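Local structure of glucose import ATP-binding protein GlcV (1OXX) at residues D22-N27 with T45-I50; R120-A125 with H132-F137; I313-L318 with E336-Y341. The protein hydrolyses ATP to power glucose uptake as the energy-coupling subunit of the GlcSTUV ABC transporter. The protein carries 1 engineered substitution. All blocks are in the same frame, centred on the assembly; numbering follows the deposited sequence.

Interaction 1. Residues D22-N27 with T45-I50; sequences DNVNIN and TTFMRI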
loop_
_atom_site.group_PDB
_atom_site.type_symbol
_atom_site.label_atom_id
_atom_site.label_comp_id
_atom_site.label_asym_id
_atom_site.label_seq_id
_atom_site.Cartn_x
_atom_site.Cartn_y
_atom_site.Cartn_z
ATOM N N ASP A 22 -14.200 3.522 11.342
ATOM C CA ASP A 22 -15.459 4.251 11.415
ATOM C C ASP A 22 -16.341 3.999 10.186
ATOM O O ASP A 22 -16.102 4.558 9.116
ATOM C CB ASP A 22 -15.175 5.748 11.565
ATOM C CG ASP A 22 -16.410 6.541 11.849
ATOM O OD1 ASP A 22 -16.273 7.729 12.219
ATOM O OD2 ASP A 22 -17.554 6.079 11.726
ATOM N N ASN A 23 -17.336 3.125 10.342
ATOM C CA ASN A 23 -18.322 2.827 9.299
ATOM C C ASN A 23 -17.736 2.517 7.923
ATOM O O ASN A 23 -18.050 3.170 6.922
ATOM C CB ASN A 23 -19.338 3.953 9.190
ATOM C CG ASN A 23 -20.736 3.431 9.002
ATOM O OD1 ASN A 23 -21.351 2.944 9.949
ATOM N ND2 ASN A 23 -21.241 3.507 7.774
ATOM N N VAL A 24 -16.889 1.504 7.896
ATOM C CA VAL A 24 -16.232 1.095 6.667
ATOM C C VAL A 24 -17.140 0.189 5.850
ATOM O O VAL A 24 -17.682 -0.795 6.357
ATOM C CB VAL A 24 -14.911 0.388 6.957
ATOM C CG1 VAL A 24 -14.295 -0.142 5.677
ATOM C CG2 VAL A 24 -13.948 1.317 7.668
ATOM N N ASN A 25 -17.316 0.536 4.583
ATOM C CA ASN A 25 -18.144 -0.228 3.672
ATOM C C ASN A 25 -17.377 -0.566 2.384
ATOM O O ASN A 25 -16.953 0.336 1.662
ATOM C CB ASN A 25 -19.408 0.546 3.324
ATOM C CG ASN A 25 -20.394 0.593 4.479
ATOM O OD1 ASN A 25 -21.085 -0.385 4.737
ATOM N ND2 ASN A 25 -20.434 1.724 5.197
ATOM N N ILE A 26 -17.183 -1.859 2.122
ATOM C CA ILE A 26 -16.502 -2.342 0.927
ATOM C C ILE A 26 -17.103 -3.668 0.524
ATOM O O ILE A 26 -17.391 -4.493 1.383
ATOM C CB ILE A 26 -15.005 -2.628 1.180
ATOM C CG1 ILE A 26 -14.346 -1.568 2.037
ATOM C CG2 ILE A 26 -14.276 -2.775 -0.143
ATOM C CD1 ILE A 26 -12.939 -1.962 2.475
ATOM N N ASN A 27 -17.314 -3.843 -0.778
ATOM C CA ASN A 27 -17.730 -5.121 -1.339
ATOM C C ASN A 27 -16.581 -5.608 -2.210
ATOM O O ASN A 27 -16.329 -5.051 -3.293
ATOM C CB ASN A 27 -19.001 -5.005 -2.189
ATOM C CG ASN A 27 -20.182 -4.436 -1.425
ATOM O OD1 ASN A 27 -20.379 -4.729 -0.243
ATOM N ND2 ASN A 27 -21.018 -3.656 -2.122
ATOM N N THR A 45 -4.032 -2.795 10.326
ATOM C CA THR A 45 -3.893 -4.123 10.894
ATOM C C THR A 45 -5.177 -4.503 11.616
ATOM O O THR A 45 -5.574 -5.674 11.589
ATOM C CB THR A 45 -2.671 -4.178 11.836
ATOM O OG1 THR A 45 -1.480 -4.194 11.041
ATOM C CG2 THR A 45 -2.642 -5.465 12.647
ATOM N N THR A 46 -5.826 -3.529 12.251
ATOM C CA THR A 46 -7.112 -3.806 12.886
ATOM C C THR A 46 -8.095 -4.310 11.831
ATOM O O THR A 46 -8.779 -5.312 12.027
ATOM C CB THR A 46 -7.640 -2.570 13.579
ATOM O OG1 THR A 46 -6.789 -2.268 14.696
ATOM C CG2 THR A 46 -9.033 -2.820 14.195
ATOM N N PHE A 47 -8.171 -3.617 10.707
ATOM C CA PHE A 47 -9.030 -4.061 9.615
ATOM C C PHE A 47 -8.667 -5.479 9.196
ATOM O O PHE A 47 -9.524 -6.343 9.054
ATOM C CB PHE A 47 -8.894 -3.124 8.410
ATOM C CG PHE A 47 -9.768 -3.495 7.242
ATOM C CD1 PHE A 47 -11.121 -3.210 7.252
ATOM C CD2 PHE A 47 -9.238 -4.120 6.132
ATOM C CE1 PHE A 47 -11.931 -3.550 6.169
ATOM C CE2 PHE A 47 -10.045 -4.451 5.053
ATOM C CZ PHE A 47 -11.388 -4.169 5.076
ATOM N N MET A 48 -7.380 -5.733 9.028
ATOM C CA MET A 48 -6.968 -7.040 8.580
ATOM C C MET A 48 -7.326 -8.130 9.584
ATOM O O MET A 48 -7.712 -9.249 9.218
ATOM C CB MET A 48 -5.465 -7.041 8.317
ATOM C CG MET A 48 -4.990 -8.384 7.760
ATOM S SD MET A 48 -3.926 -8.355 6.315
ATOM C CE MET A 48 -5.142 -8.256 5.042
ATOM N N ARG A 49 -7.160 -7.814 10.866
ATOM C CA ARG A 49 -7.470 -8.767 11.918
ATOM C C ARG A 49 -8.968 -9.083 11.932
ATOM O O ARG A 49 -9.364 -10.207 12.229
ATOM C CB ARG A 49 -7.011 -8.231 13.278
ATOM C CG ARG A 49 -5.516 -8.338 13.479
ATOM C CD ARG A 49 -5.001 -7.694 14.746
ATOM N NE ARG A 49 -5.377 -8.400 15.963
ATOM C CZ ARG A 49 -4.756 -9.478 16.415
ATOM N NH1 ARG A 49 -3.727 -9.975 15.758
ATOM N NH2 ARG A 49 -5.157 -10.050 17.544
ATOM N N ILE A 50 -9.794 -8.092 11.607
ATOM C CA ILE A 50 -11.228 -8.328 11.525
ATOM C C ILE A 50 -11.541 -9.236 10.338
ATOM O O ILE A 50 -12.366 -10.157 10.446
ATOM C CB ILE A 50 -11.988 -6.998 11.479
ATOM C CG1 ILE A 50 -11.978 -6.380 12.869
ATOM C CG2 ILE A 50 -13.410 -7.200 11.011
ATOM C CD1 ILE A 50 -12.552 -4.983 12.950
#
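Phe47 stretches from helix 41-52 towards strand 18-28, and its ring meets Val24 and Ile26, two residues that share one side of the strand because they are two positions apart. The ring carbon CG of Phe47 is anti to the backbone N (chi1 -179°), which swings the ring clear of the helix, so that its far corner, CZ and CE1, is what arrives at the strand. Ile26 supplies the nearer partner: its CD1 lies 3.7 Å from CZ of Phe47. In that side chain chi1 (-42°) turns the CG1 branch to the ring and the extended chi2 (171°) carries CD1 out to it. Val24, two residues earlier in the strand, brings CG1 to 4.2 Å from CE1 of Phe47. Both aliphatic chains cross obliquely to the phenyl group, and the two methyls share the same ring corner.

The backbones stand well apart, with CA of Val24 9.3 Å from CA of Phe47, so side chains alone span the gap. Strand 18-28 is an outermost strand of its antiparallel sheet, and beside Val24 it carries a G1 beta bulge, where Asn23 and Val24 both face Val9. Helix 41-52 begins within the P-loop (Walker A), and its Thr45 and Thr46 are inferred to bind ATP. Phe47 also touches Leu195 of strand 193-198, while Ile26 packs on Leu219 of strand 218-223, so the ring sits in apolar surroundings between two sheets.

All three touching residues are buried, and no hydrogen bond joins the segments. Within the helix the backbone bonds to itself, for instance Arg49 N to Thr45 O at 2.8 Å. What links helix and strand is therefore apolar contact: burial of hydrocarbon and dispersion, with no polar bond to fix the direction.

Interaction 2. Residues R120-A125 with H132-F137; sequences RVEEVA and HVLNHF
Leu134 reaches across to Ala125, Val121 and Glu122, and following it outward shows the whole contact. CB leaves the backbone towards the helix. With chi1 at -75°, CG is anti to the carbonyl carbon and comes 4.2 Å from CB of Ala125. There the chain forks round that methyl: CD1 and CD2 of Leu134 each lie 3.9 Å from CB of Ala125, like a two-pronged grip. The prongs then part company. CD2 goes on to CG1 of Val121, at 4.2 Å, one helical turn earlier. CD1 instead lies against the aliphatic part of Glu122, whose CG is 4.2 Å from it. The carboxylate of Glu122 is engaged by His131 NE2 and, in a salt bridge, by Arg118.

Leu134 itself rides on a type I turn, closed by His136 N to Val133 O at 3.0 Å. On another flank of the helix, Arg120 NH1 bonds Glu123 OE1 at 2.9 Å, from above the carboxylate plane, while CG2 of Val124 covers one guanidinium face.

In the helical subdomain of the ABC ATPase, the contact joins helix 114-127 to the loop leading into helix 143-155, around whose start lies the ABC signature motif, here in the form LSGAQ. Helix 99-104 also packs here: Ile103 touches both Leu134 and Val121, and a backbone hydrogen bond joins Leu134 and Phe100.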
loop_
_atom_site.group_PDB
_atom_site.type_symbol
_atom_site.label_atom_id
_atom_site.label_comp_id
_atom_site.label_asym_id
_atom_site.label_seq_id
_atom_site.Cartn_x
_atom_site.Cartn_y
_atom_site.Cartn_z
ATOM N N ARG A 120 1.067 -33.339 0.944
ATOM C CA ARG A 120 0.596 -31.974 0.756
ATOM C C ARG A 120 1.709 -30.957 0.985
ATOM O O ARG A 120 1.899 -30.019 0.202
ATOM C CB ARG A 120 -0.584 -31.669 1.677
ATOM C CG ARG A 120 -1.108 -30.253 1.557
ATOM C CD ARG A 120 -1.559 -29.889 0.154
ATOM N NE ARG A 120 -2.027 -28.514 0.100
ATOM C CZ ARG A 120 -2.147 -27.789 -1.010
ATOM N NH1 ARG A 120 -1.844 -28.307 -2.193
ATOM N NH2 ARG A 120 -2.574 -26.532 -0.926
ATOM N N VAL A 121 2.447 -31.133 2.071
ATOM C CA VAL A 121 3.546 -30.238 2.357
ATOM C C VAL A 121 4.582 -30.283 1.231
ATOM O O VAL A 121 5.054 -29.247 0.774
ATOM C CB VAL A 121 4.215 -30.605 3.689
ATOM C CG1 VAL A 121 5.525 -29.812 3.887
ATOM C CG2 VAL A 121 3.226 -30.366 4.832
ATOM N N GLU A 122 4.933 -31.481 0.778
ATOM C CA GLU A 122 5.918 -31.599 -0.301
ATOM C C GLU A 122 5.440 -30.968 -1.596
ATOM O O GLU A 122 6.238 -30.363 -2.316
ATOM C CB GLU A 122 6.347 -33.041 -0.516
ATOM C CG GLU A 122 7.260 -33.521 0.596
ATOM C CD GLU A 122 7.953 -34.826 0.271
ATOM O OE1 GLU A 122 8.072 -35.662 1.182
ATOM O OE2 GLU A 122 8.402 -34.994 -0.897
ATOM N N GLU A 123 4.147 -31.109 -1.885
ATOM C CA GLU A 123 3.573 -30.571 -3.112
ATOM C C GLU A 123 3.680 -29.046 -3.109
ATOM O O GLU A 123 4.133 -28.415 -4.091
ATOM C CB GLU A 123 2.114 -31.035 -3.225
ATOM C CG GLU A 123 1.252 -30.362 -4.268
ATOM C CD GLU A 123 -0.177 -30.885 -4.230
ATOM O OE1 GLU A 123 -0.792 -30.897 -3.135
ATOM O OE2 GLU A 123 -0.684 -31.300 -5.291
ATOM N N VAL A 124 3.279 -28.432 -2.007
ATOM C CA VAL A 124 3.331 -26.994 -1.906
ATOM C C VAL A 124 4.786 -26.516 -1.905
ATOM O O VAL A 124 5.129 -25.518 -2.512
ATOM C CB VAL A 124 2.585 -26.516 -0.648
ATOM C CG1 VAL A 124 2.689 -25.036 -0.490
ATOM C CG2 VAL A 124 1.131 -26.964 -0.726
ATOM N N ALA A 125 5.647 -27.234 -1.204
ATOM C CA ALA A 125 7.040 -26.854 -1.161
ATOM C C ALA A 125 7.669 -26.922 -2.556
ATOM O O ALA A 125 8.492 -26.075 -2.903
ATOM C CB ALA A 125 7.801 -27.737 -0.181
ATOM N N HIS A 132 13.792 -28.450 -1.337
ATOM C CA HIS A 132 15.152 -28.870 -1.025
ATOM C C HIS A 132 15.695 -28.346 0.297
ATOM O O HIS A 132 16.790 -28.728 0.712
ATOM C CB HIS A 132 16.109 -28.477 -2.149
ATOM C CG HIS A 132 16.114 -27.012 -2.463
ATOM N ND1 HIS A 132 15.024 -26.362 -3.001
ATOM C CD2 HIS A 132 17.085 -26.072 -2.342
ATOM C CE1 HIS A 132 15.321 -25.086 -3.191
ATOM N NE2 HIS A 132 16.567 -24.885 -2.791
ATOM N N VAL A 133 14.940 -27.475 0.969
ATOM C CA VAL A 133 15.374 -26.987 2.278
ATOM C C VAL A 133 14.357 -27.317 3.391
ATOM O O VAL A 133 14.345 -26.689 4.448
ATOM C CB VAL A 133 15.671 -25.475 2.244
ATOM C CG1 VAL A 133 16.885 -25.184 1.346
ATOM C CG2 VAL A 133 14.495 -24.681 1.751
ATOM N N LEU A 134 13.490 -28.291 3.154
ATOM C CA LEU A 134 12.478 -28.652 4.148
ATOM C C LEU A 134 13.042 -29.073 5.492
ATOM O O LEU A 134 12.360 -28.909 6.502
ATOM C CB LEU A 134 11.537 -29.737 3.605
ATOM C CG LEU A 134 10.506 -29.266 2.581
ATOM C CD1 LEU A 134 9.823 -30.423 1.854
ATOM C CD2 LEU A 134 9.467 -28.378 3.241
ATOM N N ASN A 135 14.255 -29.628 5.533
ATOM C CA ASN A 135 14.830 -30.039 6.803
ATOM C C ASN A 135 15.529 -28.933 7.575
ATOM O O ASN A 135 15.927 -29.133 8.715
ATOM C CB ASN A 135 15.794 -31.202 6.582
ATOM C CG ASN A 135 15.074 -32.497 6.333
ATOM O OD1 ASN A 135 15.692 -33.511 6.008
ATOM N ND2 ASN A 135 13.759 -32.482 6.498
ATOM N N HIS A 136 15.649 -27.753 6.986
ATOM C CA HIS A 136 16.319 -26.642 7.651
ATOM C C HIS A 136 15.432 -25.947 8.682
ATOM O O HIS A 136 14.220 -25.830 8.498
ATOM C CB HIS A 136 16.720 -25.567 6.642
ATOM C CG HIS A 136 17.816 -25.966 5.706
ATOM N ND1 HIS A 136 18.714 -25.060 5.182
ATOM C CD2 HIS A 136 18.135 -27.166 5.167
ATOM C CE1 HIS A 136 19.560 -25.694 4.386
ATOM N NE2 HIS A 136 19.227 -26.971 4.357
ATOM N N PHE A 137 16.049 -25.466 9.753
ATOM C CA PHE A 137 15.349 -24.574 10.670
ATOM C C PHE A 137 15.330 -23.204 9.998
ATOM O O PHE A 137 16.180 -22.893 9.150
ATOM C CB PHE A 137 16.065 -24.453 12.017
ATOM C CG PHE A 137 15.957 -25.678 12.873
ATOM C CD1 PHE A 137 17.062 -26.436 13.160
ATOM C CD2 PHE A 137 14.735 -26.091 13.367
ATOM C CE1 PHE A 137 16.962 -27.568 13.948
ATOM C CE2 PHE A 137 14.624 -27.222 14.143
ATOM C CZ PHE A 137 15.742 -27.958 14.443
#

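Interaction 3. Residues I313-L318 with E336-Y341; sequences ITITPL and EEVLVY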
loop_
_atom_site.group_PDB
_atom_site.type_symbol
_atom_site.label_atom_id
_atom_site.label_comp_id
_atom_site.label_asym_id
_atom_site.label_seq_id
_atom_site.Cartn_x
_atom_site.Cartn_y
_atom_site.Cartn_z
ATOM N N ILE A 313 16.775 17.471 -6.501
ATOM C CA ILE A 313 16.976 18.899 -6.438
ATOM C C ILE A 313 15.771 19.556 -5.798
ATOM O O ILE A 313 14.650 19.423 -6.297
ATOM C CB ILE A 313 17.193 19.491 -7.858
ATOM C CG1 ILE A 313 18.311 18.762 -8.589
ATOM C CG2 ILE A 313 17.454 20.973 -7.769
ATOM C CD1 ILE A 313 18.477 19.197 -10.004
ATOM N N THR A 314 15.990 20.270 -4.704
ATOM C CA THR A 314 14.937 20.993 -4.023
ATOM C C THR A 314 15.106 22.474 -4.302
ATOM O O THR A 314 16.206 23.020 -4.119
ATOM C CB THR A 314 15.015 20.770 -2.511
ATOM O OG1 THR A 314 14.746 19.393 -2.200
ATOM C CG2 THR A 314 13.923 21.572 -1.817
ATOM N N ILE A 315 14.037 23.107 -4.769
ATOM C CA ILE A 315 14.034 24.534 -5.006
ATOM C C ILE A 315 12.993 25.166 -4.119
ATOM O O ILE A 315 12.163 24.472 -3.537
ATOM C CB ILE A 315 13.692 24.854 -6.480
ATOM C CG1 ILE A 315 12.265 24.447 -6.815
ATOM C CG2 ILE A 315 14.648 24.164 -7.419
ATOM C CD1 ILE A 315 11.296 25.575 -6.815
ATOM N N THR A 316 13.071 26.483 -3.990
ATOM C CA THR A 316 11.961 27.255 -3.462
ATOM C C THR A 316 11.741 28.380 -4.444
ATOM O O THR A 316 12.646 28.748 -5.187
ATOM C CB THR A 316 12.192 27.887 -2.086
ATOM O OG1 THR A 316 13.203 28.890 -2.186
ATOM C CG2 THR A 316 12.681 26.874 -1.064
ATOM N N PRO A 317 10.531 28.923 -4.468
ATOM C CA PRO A 317 10.308 30.134 -5.247
ATOM C C PRO A 317 11.069 31.262 -4.598
ATOM O O PRO A 317 11.455 31.153 -3.424
ATOM C CB PRO A 317 8.805 30.388 -5.099
ATOM C CG PRO A 317 8.244 29.119 -4.628
ATOM C CD PRO A 317 9.307 28.469 -3.790
ATOM N N LEU A 318 11.308 32.336 -5.339
ATOM C CA LEU A 318 11.830 33.547 -4.725
ATOM C C LEU A 318 10.695 34.093 -3.844
ATOM O O LEU A 318 9.527 33.947 -4.181
ATOM C CB LEU A 318 12.208 34.576 -5.792
ATOM C CG LEU A 318 13.601 34.534 -6.431
ATOM C CD1 LEU A 318 13.850 33.300 -7.258
ATOM C CD2 LEU A 318 13.786 35.771 -7.302
ATOM N N GLU A 336 21.601 28.515 -7.321
ATOM C CA GLU A 336 21.334 28.826 -8.717
ATOM C C GLU A 336 19.876 29.185 -8.949
ATOM O O GLU A 336 18.971 28.543 -8.414
ATOM C CB GLU A 336 21.702 27.638 -9.614
ATOM C CG GLU A 336 23.183 27.500 -9.951
ATOM C CD GLU A 336 23.650 28.538 -10.957
ATOM O OE1 GLU A 336 23.714 28.222 -12.161
ATOM O OE2 GLU A 336 23.942 29.664 -10.531
ATOM N N GLU A 337 19.663 30.216 -9.755
ATOM C CA GLU A 337 18.324 30.598 -10.161
ATOM C C GLU A 337 17.946 29.740 -11.354
ATOM O O GLU A 337 18.732 29.549 -12.280
ATOM C CB GLU A 337 18.281 32.060 -10.537
ATOM N N VAL A 338 16.727 29.226 -11.322
ATOM C CA VAL A 338 16.224 28.357 -12.369
ATOM C C VAL A 338 14.807 28.740 -12.773
ATOM O O VAL A 338 14.075 29.410 -12.031
ATOM C CB VAL A 338 16.158 26.879 -11.900
ATOM C CG1 VAL A 338 17.563 26.333 -11.599
ATOM C CG2 VAL A 338 15.280 26.745 -10.675
ATOM N N LEU A 339 14.440 28.287 -13.958
ATOM C CA LEU A 339 13.065 28.352 -14.415
ATOM C C LEU A 339 12.394 27.040 -14.024
ATOM O O LEU A 339 13.023 25.987 -14.070
ATOM C CB LEU A 339 12.992 28.542 -15.926
ATOM C CG LEU A 339 13.657 29.804 -16.462
ATOM C CD1 LEU A 339 13.372 29.912 -17.952
ATOM C CD2 LEU A 339 13.156 31.033 -15.695
ATOM N N VAL A 340 11.129 27.116 -13.637
ATOM C CA VAL A 340 10.351 25.962 -13.183
ATOM C C VAL A 340 9.215 25.674 -14.144
ATOM O O VAL A 340 8.405 26.549 -14.446
ATOM C CB VAL A 340 9.775 26.205 -11.784
ATOM C CG1 VAL A 340 9.036 24.976 -11.281
ATOM C CG2 VAL A 340 10.885 26.589 -10.815
ATOM N N TYR A 341 9.204 24.454 -14.665
ATOM C CA TYR A 341 8.192 23.995 -15.587
ATOM C C TYR A 341 7.441 22.855 -14.924
ATOM O O TYR A 341 8.000 22.099 -14.127
ATOM C CB TYR A 341 8.814 23.419 -16.863
ATOM C CG TYR A 341 9.391 24.419 -17.823
ATOM C CD1 TYR A 341 10.693 24.890 -17.682
ATOM C CD2 TYR A 341 8.644 24.856 -18.898
ATOM C CE1 TYR A 341 11.216 25.796 -18.588
ATOM C CE2 TYR A 341 9.147 25.778 -19.797
ATOM C CZ TYR A 341 10.437 26.229 -19.651
ATOM O OH TYR A 341 10.946 27.135 -20.563
#
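Within the antiparallel sheet of the C-terminal domain, Ile315 of strand 310-317 packs against Val338 and Val340 of strand 337-342. Each branch of the isoleucine has its own partner: CG2 lies 4.2 Å from CG2 of Val338, and CD1 lies 4.1 Å from CG2 of Val340. The two valines alternate with Leu339 and so present the same side of their strand. Ile315 has its CG1 wedged between the backbone N and the carbonyl carbon (chi1 66°), and chi2, at 100°, is off any staggered position; together these torsions send CD1 to Val340 while CG2 stays with Val338.

The strands are not sheet neighbours. Strand 294-307 runs between them and is antiparallel to both, which explains why no hydrogen bond joins the two segments and why the nearest CA atoms, of Ile315 and Val338, are 8.6 Å apart. Contact over an intervening strand is consistent with a strongly curled sheet, as in the OB fold to which this domain's family is related.

Leu283 of strand 281-284 and Ile324 of strand 324-328 also touch Ile315, while Val340 rests on Val296 of the central strand.

In the fold
The three contacts follow one another along the chain without touching. Interactions 1 and 2 both belong to the ABC-ATPase part, yet their centres are 34 Å apart and their nearest atoms about 19 Å: the first involves the helix that begins in the P-loop, the second lies out among helices near the signature-motif region. Interaction 3 sits in the C-terminal domain, on the opposite side of the chain's centre from both, with centres 43 Å from interaction 1 and 57 Å from interaction 2. Thr45 and Thr46, inferred to bind ATP, belong to segment 45-50 of interaction 1 but do not touch segment 22-27; the touching residues of all three contacts lie away from the annotated nucleotide site.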